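Long-range contacts in purine nucleoside phosphorylase (Schistosoma mansoni, PDB 6B4Q), which probably catalyses the reversible phosphorolysis of purine nucleosides such as inosine and guanosine, releasing the free base and ribose 1-phosphate: residues Thr116-Gly121 with Val240-Asn245; Gly120-Lys125 with Asp217-Ser222; Lys125-Asp130 with Leu188-Val193. All blocks are in the same frame, centred on the assembly; numbering follows the deposited sequence.

Overall arrangement
Contacts 1 and 2 are strand pairings in the mixed beta-sheet of the purine nucleoside phosphorylase fold; contact 3 sets a loop against another of its strands. Contact 1 pairs strands 112-121 and 236-246 in parallel; contact 2, its centre about 7 Å away, pairs the end of strand 112-121 with strand 218-220 and shares Gly120 and Gly121. Contact 3 joins the loop after strand 112-121 to strand 189-196, its centre about 8 Å from that of contact 1 and about 9 Å from that of contact 2. Along the chain it is nested inside the loops closed by both. Strand 112-121 and its two neighbours thus meet beside the bound pyridin-4-ol, in what is probably the purine-base pocket.

Contact 1: Thr116-Gly121 with Val240-Asn245; sequences TNLAGG and VSLIAN. With CQG (pyridin-4-ol), chain H.
Ser241 OG donates to Asn117 OD1 over 2.7 Å, meeting the amide oxygen in its own plane on a lone pair. Asn117 CG stands between its backbone N and carbonyl carbon (chi1 66°), which turns the amide toward the neighbouring strand, and Ala119 CB packs against the same serine hydroxyl. Asn117 ND2 is held by Thr223 OG1, so both ends of the amide are bonded. On the other face of the sheet, Leu118 and Leu242 lie side by side pointing the same way, Leu118 CD2 touching Leu242 CD2 at 3.8 Å; helix 259-283 covers them through Val262 and Arg269. The backbones that carry these side chains are paired in parallel, register Thr116-Val240 to Ala119-Ile243, with the two short segments inclined at 42°. Asn117 takes part through both backbone groups: its N donates to Val240 O, and its O receives Leu242 N at 2.8 Å. Ala119 repeats the pattern two residues on, with its N giving to Leu242 O and its O taking Ala244 N at 2.9 Å. Toward the strand ends Gly121 N donates to Asn245 O (2.8 Å). Here, in the central sheet of the phosphorylase superfamily, the strand ends border the site occupied by pyridin-4-ol. Asn245 OD1 lies 2.8 Å from atom N of the pyridin-4-ol ring. Gly120 CA approaches ligand C3 at 3.4 Å, so the ring lies close against the backbone there. Asn245 ND2 is hydrogen-bonded to Asp250 OD2, which helps fix the rotation of the amide. At the other end Thr116 OG1 is bonded to Gly34 N, and Phe277 of helix 259-283 packs on both Thr116 and Val240.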
ATOM      1  N   THR A 116      -5.547 -18.237  15.519  1.00 20.61           N
ATOM      2  CA  THR A 116      -6.730 -18.477  14.683  1.00 21.04           C
ATOM      3  C   THR A 116      -7.324 -17.162  14.169  1.00 20.34           C
ATOM      4  O   THR A 116      -7.150 -16.086  14.774  1.00 20.06           O
ATOM      5  CB  THR A 116      -7.827 -19.302  15.421  1.00 20.52           C
ATOM      6  OG1 THR A 116      -8.326 -18.599  16.580  1.00 22.69           O
ATOM      7  CG2 THR A 116      -7.300 -20.646  15.862  1.00 21.70           C
ATOM      8  N   ASN A 117      -8.030 -17.257  13.030  1.00 19.61           N
ATOM      9  CA  ASN A 117      -8.702 -16.114  12.410  1.00 18.55           C
ATOM     10  C   ASN A 117      -9.913 -16.585  11.608  1.00 19.87           C
ATOM     11  O   ASN A 117     -10.107 -17.781  11.376  1.00 20.52           O
ATOM     12  CB  ASN A 117      -7.728 -15.302  11.545  1.00 20.47           C
ATOM     13  CG  ASN A 117      -7.216 -16.065  10.324  1.00 23.47           C
ATOM     14  OD1 ASN A 117      -7.990 -16.501   9.502  1.00 23.98           O
ATOM     15  ND2 ASN A 117      -5.898 -16.160  10.179  1.00 31.26           N
ATOM     16  N   LEU A 118     -10.766 -15.613  11.244  1.00 18.75           N
ATOM     17  CA  LEU A 118     -11.883 -15.808  10.324  1.00 19.07           C
ATOM     18  C   LEU A 118     -11.522 -15.216   8.957  1.00 19.95           C
ATOM     19  O   LEU A 118     -10.892 -14.150   8.869  1.00 21.12           O
ATOM     20  CB  LEU A 118     -13.160 -15.186  10.878  1.00 22.88           C
ATOM     21  CG  LEU A 118     -13.821 -16.032  12.005  1.00 27.68           C
ATOM     22  CD1 LEU A 118     -14.391 -15.140  13.090  1.00 39.68           C
ATOM     23  CD2 LEU A 118     -14.876 -16.911  11.394  1.00 31.22           C
ATOM     24  N   ALA A 119     -11.852 -15.941   7.888  1.00 19.74           N
ATOM     25  CA  ALA A 119     -11.381 -15.571   6.554  1.00 17.90           C
ATOM     26  C   ALA A 119     -12.413 -15.912   5.481  1.00 21.19           C
ATOM     27  O   ALA A 119     -13.331 -16.713   5.701  1.00 20.02           O
ATOM     28  CB  ALA A 119     -10.055 -16.275   6.240  1.00 17.92           C
ATOM     29  N   GLY A 120     -12.218 -15.326   4.295  1.00 18.11           N
ATOM     30  CA  GLY A 120     -12.985 -15.686   3.107  1.00 20.18           C
ATOM     31  C   GLY A 120     -12.257 -16.702   2.229  1.00 19.69           C
ATOM     32  O   GLY A 120     -11.033 -16.663   2.109  1.00 19.21           O
ATOM     33  N   GLY A 121     -13.028 -17.625   1.654  1.00 19.11           N
ATOM     34  CA  GLY A 121     -12.463 -18.606   0.727  1.00 20.33           C
ATOM     35  C   GLY A 121     -12.351 -18.078  -0.698  1.00 21.15           C
ATOM     36  O   GLY A 121     -13.296 -17.482  -1.230  1.00 22.49           O
ATOM     37  N   VAL A 240      -4.296 -20.932  11.684  1.00 18.87           N
ATOM     38  CA  VAL A 240      -5.431 -21.667  11.108  1.00 20.27           C
ATOM     39  C   VAL A 240      -6.553 -20.668  10.825  1.00 18.10           C
ATOM     40  O   VAL A 240      -6.956 -19.923  11.727  1.00 20.67           O
ATOM     41  CB  VAL A 240      -5.930 -22.779  12.051  1.00 21.13           C
ATOM     42  CG1 VAL A 240      -7.059 -23.589  11.411  1.00 25.64           C
ATOM     43  CG2 VAL A 240      -4.789 -23.748  12.433  1.00 24.77           C
ATOM     44  N   SER A 241      -7.068 -20.670   9.591  1.00 17.80           N
ATOM     45  CA  SER A 241      -8.229 -19.858   9.213  1.00 16.51           C
ATOM     46  C   SER A 241      -9.511 -20.700   9.268  1.00 18.11           C
ATOM     47  O   SER A 241      -9.529 -21.843   8.807  1.00 21.70           O
ATOM     48  CB  SER A 241      -8.085 -19.291   7.798  1.00 17.11           C
ATOM     49  OG  SER A 241      -7.102 -18.258   7.679  1.00 20.43           O
ATOM     50  N   LEU A 242     -10.591 -20.114   9.815  1.00 17.55           N
ATOM     51  CA  LEU A 242     -11.946 -20.650   9.698  1.00 16.88           C
ATOM     52  C   LEU A 242     -12.641 -19.925   8.548  1.00 20.52           C
ATOM     53  O   LEU A 242     -12.708 -18.694   8.541  1.00 20.21           O
ATOM     54  CB  LEU A 242     -12.724 -20.462  11.000  1.00 21.12           C
ATOM     55  CG  LEU A 242     -14.226 -20.782  10.935  1.00 20.72           C
ATOM     56  CD1 LEU A 242     -14.514 -22.211  10.478  1.00 22.92           C
ATOM     57  CD2 LEU A 242     -14.836 -20.591  12.328  1.00 23.04           C
ATOM     58  N   ILE A 243     -13.125 -20.679   7.572  1.00 17.93           N
ATOM     59  CA  ILE A 243     -13.720 -20.101   6.368  1.00 19.99           C
ATOM     60  C   ILE A 243     -15.179 -19.752   6.639  1.00 20.41           C
ATOM     61  O   ILE A 243     -15.991 -20.618   6.978  1.00 21.60           O
ATOM     62  CB  ILE A 243     -13.605 -21.067   5.181  1.00 20.39           C
ATOM     63  CG1 ILE A 243     -12.138 -21.430   4.889  1.00 21.33           C
ATOM     64  CG2 ILE A 243     -14.326 -20.509   3.952  1.00 20.24           C
ATOM     65  CD1 ILE A 243     -11.229 -20.186   4.647  1.00 21.56           C
ATOM     66  N   ALA A 244     -15.526 -18.479   6.499  1.00 21.49           N
ATOM     67  CA  ALA A 244     -16.906 -18.069   6.726  1.00 22.26           C
ATOM     68  C   ALA A 244     -17.794 -18.165   5.484  1.00 20.12           C
ATOM     69  O   ALA A 244     -19.013 -18.262   5.620  1.00 20.80           O
ATOM     70  CB  ALA A 244     -16.923 -16.634   7.254  1.00 23.43           C
ATOM     71  N   ASN A 245     -17.214 -18.173   4.294  1.00 20.83           N
ATOM     72  CA  ASN A 245     -17.927 -18.057   3.032  1.00 22.19           C
ATOM     73  C   ASN A 245     -16.905 -18.220   1.932  1.00 25.13           C
ATOM     74  O   ASN A 245     -15.712 -18.039   2.171  1.00 24.52           O
ATOM     75  CB  ASN A 245     -18.596 -16.704   2.894  1.00 21.50           C
ATOM     76  CG  ASN A 245     -17.579 -15.576   2.776  1.00 27.93           C
ATOM     77  OD1 ASN A 245     -16.822 -15.311   3.723  1.00 28.15           O
ATOM     78  ND2 ASN A 245     -17.538 -14.912   1.605  1.00 26.11           N
TER
HETATM   79  C4  CQG H 307     -13.459 -11.936   4.240  0.97 24.25           C
HETATM   80  C3  CQG H 307     -14.498 -12.794   3.933  0.97 25.61           C
HETATM   81  C2  CQG H 307     -14.660 -13.390   6.220  0.97 23.38           C
HETATM   82  C1  CQG H 307     -13.629 -12.526   6.527  0.97 26.99           C
HETATM   83  O   CQG H 307     -12.011 -10.955   5.871  0.97 21.96           O
HETATM   84  C   CQG H 307     -13.048 -11.820   5.522  0.97 22.93           C
HETATM   85  N   CQG H 307     -15.085 -13.508   4.922  0.97 22.80           N

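Contact 2: Gly120-Lys125 with Asp217-Ser222; sequences GGINRK and DVVGMS. With CQG (pyridin-4-ol), chain H; DMS (dimethyl sulfoxide), chain F.
Gly120 and Val219 form an antiparallel hydrogen-bonded pair, Gly120 N to Val219 O at 2.8 Å and Val219 N to Gly120 O at 2.9 Å, followed by the non-hydrogen-bonded pair Gly121-Val218. Beyond it Asp217 O is gripped twice, by Ile122 N and Asn123 N, both from the same face of its carbonyl plane, so the chain leaving the strand is tied down at one oxygen. Asn123 and Asp217 run side by side: Asn123 ND2 sends a nearly straight bond (173°) to Asp217 OD1 over 3.0 Å, the acceptor lying in the amide plane. CG of Asn123 is anti to its backbone N (chi1 -173°), and OD1 turns back to accept Lys125 N at 2.8 Å, an Asx turn that fixes the amide from its other end. The strand pairing sets 218-220 between strands 112-121 and 189-196 of the central sheet, beside the pyridin-4-ol pocket. Asp217 OD2 is taken by Val193 N, so the carboxylate also links to strand 189-196. On the apolar side the Ile122 and Val219 side chains cross obliquely, CD1 of Ile122 meeting CG1 of Val219 at 3.9 Å, and helix 205-213 packs on both through Leu212 and Leu211. Farther along, Ser222 OG donates to a bound dimethyl sulfoxide.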
ATOM      1  N   GLY A 120     -12.218 -15.326   4.295  1.00 18.11           N
ATOM      2  CA  GLY A 120     -12.985 -15.686   3.107  1.00 20.18           C
ATOM      3  C   GLY A 120     -12.257 -16.702   2.229  1.00 19.69           C
ATOM      4  O   GLY A 120     -11.033 -16.663   2.109  1.00 19.21           O
ATOM      5  N   GLY A 121     -13.028 -17.625   1.654  1.00 19.11           N
ATOM      6  CA  GLY A 121     -12.463 -18.606   0.727  1.00 20.33           C
ATOM      7  C   GLY A 121     -12.351 -18.078  -0.698  1.00 21.15           C
ATOM      8  O   GLY A 121     -13.296 -17.482  -1.230  1.00 22.49           O
ATOM      9  N   ILE A 122     -11.195 -18.315  -1.329  1.00 21.31           N
ATOM     10  CA  ILE A 122     -10.956 -17.995  -2.730  1.00 20.99           C
ATOM     11  C   ILE A 122     -10.879 -19.272  -3.574  1.00 21.47           C
ATOM     12  O   ILE A 122     -11.552 -19.393  -4.595  1.00 26.54           O
ATOM     13  CB  ILE A 122      -9.669 -17.149  -2.888  1.00 20.61           C
ATOM     14  CG1 ILE A 122      -9.719 -15.823  -2.090  1.00 20.92           C
ATOM     15  CG2 ILE A 122      -9.405 -16.895  -4.358  1.00 22.16           C
ATOM     16  CD1 ILE A 122     -10.750 -14.822  -2.564  1.00 23.03           C
ATOM     17  N   ASN A 123     -10.059 -20.237  -3.145  1.00 22.46           N
ATOM     18  CA  ASN A 123      -9.996 -21.546  -3.802  1.00 24.80           C
ATOM     19  C   ASN A 123     -11.383 -22.172  -3.873  1.00 28.17           C
ATOM     20  O   ASN A 123     -12.137 -22.160  -2.891  1.00 27.31           O
ATOM     21  CB  ASN A 123      -9.034 -22.448  -3.006  1.00 25.84           C
ATOM     22  CG  ASN A 123      -8.756 -23.787  -3.688  1.00 35.57           C
ATOM     23  OD1 ASN A 123      -9.668 -24.502  -4.079  1.00 38.37           O
ATOM     24  ND2 ASN A 123      -7.472 -24.123  -3.821  1.00 38.26           N
ATOM     25  N   ARG A 124     -11.726 -22.732  -5.042  1.00 32.42           N
ATOM     26  CA  ARG A 124     -13.074 -23.263  -5.235  1.00 33.76           C
ATOM     27  C   ARG A 124     -13.362 -24.511  -4.400  1.00 34.67           C
ATOM     28  O   ARG A 124     -14.530 -24.841  -4.221  1.00 38.74           O
ATOM     29  CB  ARG A 124     -13.324 -23.538  -6.724  1.00 43.25           C
ATOM     30  CG  ARG A 124     -13.423 -22.226  -7.506  1.00 47.48           C
ATOM     31  CD  ARG A 124     -13.534 -22.436  -9.002  1.00 53.84           C
ATOM     32  NE  ARG A 124     -13.687 -21.170  -9.720  1.00 56.33           N
ATOM     33  CZ  ARG A 124     -14.848 -20.544  -9.908  1.00 56.19           C
ATOM     34  NH1 ARG A 124     -15.985 -21.049  -9.424  1.00 51.77           N
ATOM     35  NH2 ARG A 124     -14.867 -19.399 -10.582  1.00 57.45           N
ATOM     36  N   LYS A 125     -12.349 -25.185  -3.850  1.00 36.95           N
ATOM     37  CA  LYS A 125     -12.582 -26.337  -2.977  1.00 40.95           C
ATOM     38  C   LYS A 125     -13.050 -25.967  -1.564  1.00 38.06           C
ATOM     39  O   LYS A 125     -13.413 -26.871  -0.795  1.00 41.44           O
ATOM     40  CB  LYS A 125     -11.300 -27.176  -2.849  1.00 44.87           C
ATOM     41  CG  LYS A 125     -10.886 -27.902  -4.118  1.00 51.39           C
ATOM     42  CD  LYS A 125      -9.553 -28.607  -3.905  1.00 56.69           C
ATOM     43  CE  LYS A 125      -8.979 -29.162  -5.206  1.00 62.83           C
ATOM     44  NZ  LYS A 125      -9.660 -30.408  -5.680  1.00 68.17           N
ATOM     45  N   ASP A 217      -5.473 -18.688  -1.801  1.00 20.81           N
ATOM     46  CA  ASP A 217      -6.508 -19.632  -1.400  1.00 20.42           C
ATOM     47  C   ASP A 217      -7.529 -19.050  -0.430  1.00 21.06           C
ATOM     48  O   ASP A 217      -8.679 -19.480  -0.453  1.00 20.72           O
ATOM     49  CB  ASP A 217      -5.882 -20.881  -0.755  1.00 22.60           C
ATOM     50  CG  ASP A 217      -4.967 -21.659  -1.730  1.00 26.87           C
ATOM     51  OD1 ASP A 217      -5.516 -22.202  -2.710  1.00 34.25           O
ATOM     52  OD2 ASP A 217      -3.723 -21.741  -1.513  1.00 25.11           O
ATOM     53  N   VAL A 218      -7.124 -18.129   0.446  1.00 18.49           N
ATOM     54  CA  VAL A 218      -8.004 -17.498   1.440  1.00 19.16           C
ATOM     55  C   VAL A 218      -7.592 -16.034   1.567  1.00 18.51           C
ATOM     56  O   VAL A 218      -6.489 -15.646   1.183  1.00 18.40           O
ATOM     57  CB  VAL A 218      -7.945 -18.198   2.826  1.00 22.44           C
ATOM     58  CG1 VAL A 218      -8.183 -19.714   2.708  1.00 25.72           C
ATOM     59  CG2 VAL A 218      -6.657 -17.994   3.471  1.00 29.37           C
ATOM     60  N   VAL A 219      -8.493 -15.198   2.109  1.00 18.22           N
ATOM     61  CA  VAL A 219      -8.223 -13.768   2.303  1.00 17.28           C
ATOM     62  C   VAL A 219      -8.779 -13.330   3.661  1.00 17.46           C
ATOM     63  O   VAL A 219      -9.874 -13.744   4.065  1.00 16.35           O
ATOM     64  CB  VAL A 219      -8.819 -12.922   1.137  1.00 16.01           C
ATOM     65  CG1 VAL A 219     -10.286 -13.157   0.984  1.00 19.50           C
ATOM     66  CG2 VAL A 219      -8.534 -11.426   1.314  1.00 19.24           C
ATOM     67  N   GLY A 220      -8.018 -12.485   4.369  1.00 15.89           N
ATOM     68  CA  GLY A 220      -8.495 -11.931   5.623  1.00 17.49           C
ATOM     69  C   GLY A 220      -7.696 -10.698   6.011  1.00 17.56           C
ATOM     70  O   GLY A 220      -6.766 -10.285   5.313  1.00 17.35           O
ATOM     71  N   MET A 221      -8.070 -10.131   7.171  1.00 17.23           N
ATOM     72  CA  MET A 221      -7.613  -8.809   7.591  1.00 16.86           C
ATOM     73  C   MET A 221      -6.693  -8.832   8.818  1.00 17.14           C
ATOM     74  O   MET A 221      -6.543  -7.796   9.475  1.00 17.75           O
ATOM     75  CB  MET A 221      -8.822  -7.908   7.898  1.00 19.91           C
ATOM     76  CG  MET A 221      -9.863  -7.785   6.834  1.00 19.62           C
ATOM     77  SD  MET A 221     -11.261  -6.758   7.406  1.00 19.02           S
ATOM     78  CE  MET A 221     -12.457  -7.167   6.131  1.00 19.82           C
ATOM     79  N   SER A 222      -6.086  -9.967   9.151  1.00 15.84           N
ATOM     80  CA  SER A 222      -5.316 -10.097  10.382  1.00 17.94           C
ATOM     81  C   SER A 222      -4.122 -11.016  10.146  1.00 17.74           C
ATOM     82  O   SER A 222      -3.779 -11.350   9.001  1.00 17.34           O
ATOM     83  CB  SER A 222      -6.195 -10.637  11.519  1.00 21.47           C
ATOM     84  OG  SER A 222      -6.526 -11.988  11.258  1.00 23.95           O
TER
HETATM   85  C4  CQG H 307     -13.459 -11.936   4.240  0.97 24.25           C
HETATM   86  C3  CQG H 307     -14.498 -12.794   3.933  0.97 25.61           C
HETATM   87  C2  CQG H 307     -14.660 -13.390   6.220  0.97 23.38           C
HETATM   88  C1  CQG H 307     -13.629 -12.526   6.527  0.97 26.99           C
HETATM   89  O   CQG H 307     -12.011 -10.955   5.871  0.97 21.96           O
HETATM   90  C   CQG H 307     -13.048 -11.820   5.522  0.97 22.93           C
HETATM   91  N   CQG H 307     -15.085 -13.508   4.922  0.97 22.80           N
HETATM   92  S   DMS F 305     -10.097 -12.731  13.435  1.00 68.47           S
HETATM   93  O   DMS F 305      -9.334 -12.239  12.250  1.00 66.88           O
HETATM   94  C1  DMS F 305     -10.133 -11.438  14.712  1.00 68.54           C
HETATM   95  C2  DMS F 305     -11.852 -12.704  13.067  1.00 72.37           C

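Contact 3: Lys125-Asp130 with Leu188-Val193; sequences KLKSGD and LVHEGV
Asp130 OD2 is gripped by Lys127 twice and touches His190 across the contact. Lys127 NZ forms a salt bridge at 2.7 Å on the syn lone pair of the carboxylate oxygen, and Lys127 N donates at 2.9 Å to Asp130 OD2 from above the carboxylate plane. Lys127 NZ also reaches Lys125 O, so the ammonium bridges two points of the loop. His190 CE1 comes within 3.4 Å of Asp130 OD2, the carboxylate and ring planes turned 27° apart. Leu126 CD2 sits over one face of the His190 ring, offset toward the rim, a CH-pi contact with the methyl 3.7 Å from the centroid. CG of His190 is anti to its carbonyl carbon (chi1 -63°), setting the ring beneath the Leu126 methyl, with Asp130 OD2 oblique to it near CE1. The side chains of Asp130 and Leu188 cross at about a right angle, Asp130 OD1 4.1 Å from Leu188 CD2. Backbone bonds tie Leu188 and His190 to Phe131 of the strand that follows the loop, and Arg269 NE of helix 259-283 holds Gly129 O. Lys127 to Asp130 is a type II beta turn with glycine at its third position, closed by Asp130 N to Lys127 O, and it ends the loop that connects strand 112-121 to strand 131-139.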
ATOM      1  N   LYS A 125     -12.349 -25.185  -3.850  1.00 36.95           N
ATOM      2  CA  LYS A 125     -12.582 -26.337  -2.977  1.00 40.95           C
ATOM      3  C   LYS A 125     -13.050 -25.967  -1.564  1.00 38.06           C
ATOM      4  O   LYS A 125     -13.413 -26.871  -0.795  1.00 41.44           O
ATOM      5  CB  LYS A 125     -11.300 -27.176  -2.849  1.00 44.87           C
ATOM      6  CG  LYS A 125     -10.886 -27.902  -4.118  1.00 51.39           C
ATOM      7  CD  LYS A 125      -9.553 -28.607  -3.905  1.00 56.69           C
ATOM      8  CE  LYS A 125      -8.979 -29.162  -5.206  1.00 62.83           C
ATOM      9  NZ  LYS A 125      -9.660 -30.408  -5.680  1.00 68.17           N
ATOM     10  N   LEU A 126     -13.036 -24.684  -1.189  1.00 27.89           N
ATOM     11  CA  LEU A 126     -13.310 -24.267   0.182  1.00 25.69           C
ATOM     12  C   LEU A 126     -14.784 -23.882   0.387  1.00 27.35           C
ATOM     13  O   LEU A 126     -15.360 -23.142  -0.419  1.00 30.85           O
ATOM     14  CB  LEU A 126     -12.395 -23.090   0.536  1.00 26.90           C
ATOM     15  CG  LEU A 126     -10.891 -23.407   0.569  1.00 25.16           C
ATOM     16  CD1 LEU A 126     -10.087 -22.153   0.923  1.00 25.45           C
ATOM     17  CD2 LEU A 126     -10.592 -24.545   1.543  1.00 27.69           C
ATOM     18  N   LYS A 127     -15.379 -24.386   1.476  1.00 27.45           N
ATOM     19  CA  LYS A 127     -16.766 -24.160   1.866  1.00 29.95           C
ATOM     20  C   LYS A 127     -16.816 -23.482   3.230  1.00 27.10           C
ATOM     21  O   LYS A 127     -15.896 -23.609   4.044  1.00 25.55           O
ATOM     22  CB  LYS A 127     -17.555 -25.481   1.979  1.00 38.17           C
ATOM     23  CG  LYS A 127     -17.639 -26.307   0.713  1.00 44.03           C
ATOM     24  CD  LYS A 127     -17.922 -27.773   1.038  1.00 49.00           C
ATOM     25  CE  LYS A 127     -16.706 -28.657   0.758  1.00 50.76           C
ATOM     26  NZ  LYS A 127     -15.394 -28.145   1.336  1.00 45.66           N
ATOM     27  N   SER A 128     -17.938 -22.817   3.498  1.00 27.24           N
ATOM     28  CA  SER A 128     -18.213 -22.305   4.837  1.00 27.05           C
ATOM     29  C   SER A 128     -18.068 -23.414   5.882  1.00 27.28           C
ATOM     30  O   SER A 128     -18.606 -24.519   5.720  1.00 26.90           O
ATOM     31  CB  SER A 128     -19.629 -21.719   4.871  1.00 33.65           C
ATOM     32  OG  SER A 128     -19.903 -21.145   6.124  1.00 36.95           O
ATOM     33  N   GLY A 129     -17.334 -23.109   6.957  1.00 25.19           N
ATOM     34  CA  GLY A 129     -17.053 -24.057   8.026  1.00 24.34           C
ATOM     35  C   GLY A 129     -15.786 -24.885   7.870  1.00 24.64           C
ATOM     36  O   GLY A 129     -15.446 -25.654   8.794  1.00 25.33           O
ATOM     37  N   ASP A 130     -15.093 -24.785   6.745  1.00 25.12           N
ATOM     38  CA  ASP A 130     -13.817 -25.473   6.571  1.00 24.36           C
ATOM     39  C   ASP A 130     -12.707 -24.754   7.351  1.00 22.33           C
ATOM     40  O   ASP A 130     -12.804 -23.562   7.669  1.00 20.46           O
ATOM     41  CB  ASP A 130     -13.439 -25.537   5.080  1.00 23.19           C
ATOM     42  CG  ASP A 130     -14.272 -26.538   4.268  1.00 27.72           C
ATOM     43  OD1 ASP A 130     -15.057 -27.326   4.836  1.00 26.88           O
ATOM     44  OD2 ASP A 130     -14.119 -26.547   3.023  1.00 32.93           O
ATOM     45  N   LEU A 188     -12.611 -31.725   6.907  1.00 28.69           N
ATOM     46  CA  LEU A 188     -12.757 -30.279   7.015  1.00 27.01           C
ATOM     47  C   LEU A 188     -11.449 -29.513   6.842  1.00 26.23           C
ATOM     48  O   LEU A 188     -11.489 -28.275   6.731  1.00 26.89           O
ATOM     49  CB  LEU A 188     -13.364 -29.926   8.384  1.00 29.30           C
ATOM     50  CG  LEU A 188     -14.720 -30.541   8.733  1.00 33.81           C
ATOM     51  CD1 LEU A 188     -15.175 -30.127  10.146  1.00 34.72           C
ATOM     52  CD2 LEU A 188     -15.752 -30.153   7.694  1.00 35.91           C
ATOM     53  N   VAL A 189     -10.298 -30.192   6.818  1.00 27.12           N
ATOM     54  CA  VAL A 189      -8.995 -29.535   6.963  1.00 27.70           C
ATOM     55  C   VAL A 189      -8.256 -29.498   5.616  1.00 24.36           C
ATOM     56  O   VAL A 189      -7.916 -30.543   5.051  1.00 26.55           O
ATOM     57  CB  VAL A 189      -8.145 -30.221   8.050  1.00 27.31           C
ATOM     58  CG1 VAL A 189      -6.820 -29.441   8.264  1.00 30.23           C
ATOM     59  CG2 VAL A 189      -8.933 -30.285   9.359  1.00 26.65           C
ATOM     60  N   HIS A 190      -7.940 -28.286   5.152  1.00 24.37           N
ATOM     61  CA  HIS A 190      -7.199 -27.969   3.929  1.00 23.41           C
ATOM     62  C   HIS A 190      -5.897 -27.255   4.293  1.00 23.90           C
ATOM     63  O   HIS A 190      -5.652 -26.939   5.454  1.00 24.54           O
ATOM     64  CB  HIS A 190      -8.024 -27.051   3.008  1.00 27.64           C
ATOM     65  CG  HIS A 190      -9.300 -27.663   2.518  1.00 28.63           C
ATOM     66  ND1 HIS A 190     -10.391 -27.873   3.336  1.00 34.40           N
ATOM     67  CD2 HIS A 190      -9.655 -28.114   1.294  1.00 33.03           C
ATOM     68  CE1 HIS A 190     -11.366 -28.422   2.634  1.00 34.78           C
ATOM     69  NE2 HIS A 190     -10.942 -28.589   1.396  1.00 37.70           N
ATOM     70  N   GLU A 191      -5.054 -26.995   3.284  1.00 23.90           N
ATOM     71  CA  GLU A 191      -3.904 -26.117   3.443  1.00 24.71           C
ATOM     72  C   GLU A 191      -3.979 -25.043   2.373  1.00 22.89           C
ATOM     73  O   GLU A 191      -4.605 -25.237   1.328  1.00 24.51           O
ATOM     74  CB  GLU A 191      -2.581 -26.881   3.349  1.00 28.53           C
ATOM     75  CG  GLU A 191      -2.309 -27.532   2.003  1.00 34.49           C
ATOM     76  CD  GLU A 191      -0.970 -28.269   1.990  1.00 44.46           C
ATOM     77  OE1 GLU A 191      -0.445 -28.597   3.082  1.00 47.55           O
ATOM     78  OE2 GLU A 191      -0.438 -28.497   0.884  1.00 43.28           O
ATOM     79  N   GLY A 192      -3.350 -23.897   2.611  1.00 20.27           N
ATOM     80  CA  GLY A 192      -3.431 -22.857   1.601  1.00 21.19           C
ATOM     81  C   GLY A 192      -2.633 -21.600   1.895  1.00 20.92           C
ATOM     82  O   GLY A 192      -2.051 -21.413   2.974  1.00 20.58           O
ATOM     83  N   VAL A 193      -2.623 -20.729   0.885  1.00 19.83           N
ATOM     84  CA  VAL A 193      -1.913 -19.444   0.898  1.00 19.05           C
ATOM     85  C   VAL A 193      -2.896 -18.346   1.300  1.00 19.55           C
ATOM     86  O   VAL A 193      -3.990 -18.241   0.714  1.00 20.62           O
ATOM     87  CB  VAL A 193      -1.312 -19.146  -0.491  1.00 18.61           C
ATOM     88  CG1 VAL A 193      -0.795 -17.709  -0.563  1.00 21.68           C
ATOM     89  CG2 VAL A 193      -0.212 -20.176  -0.869  1.00 23.20           C
TER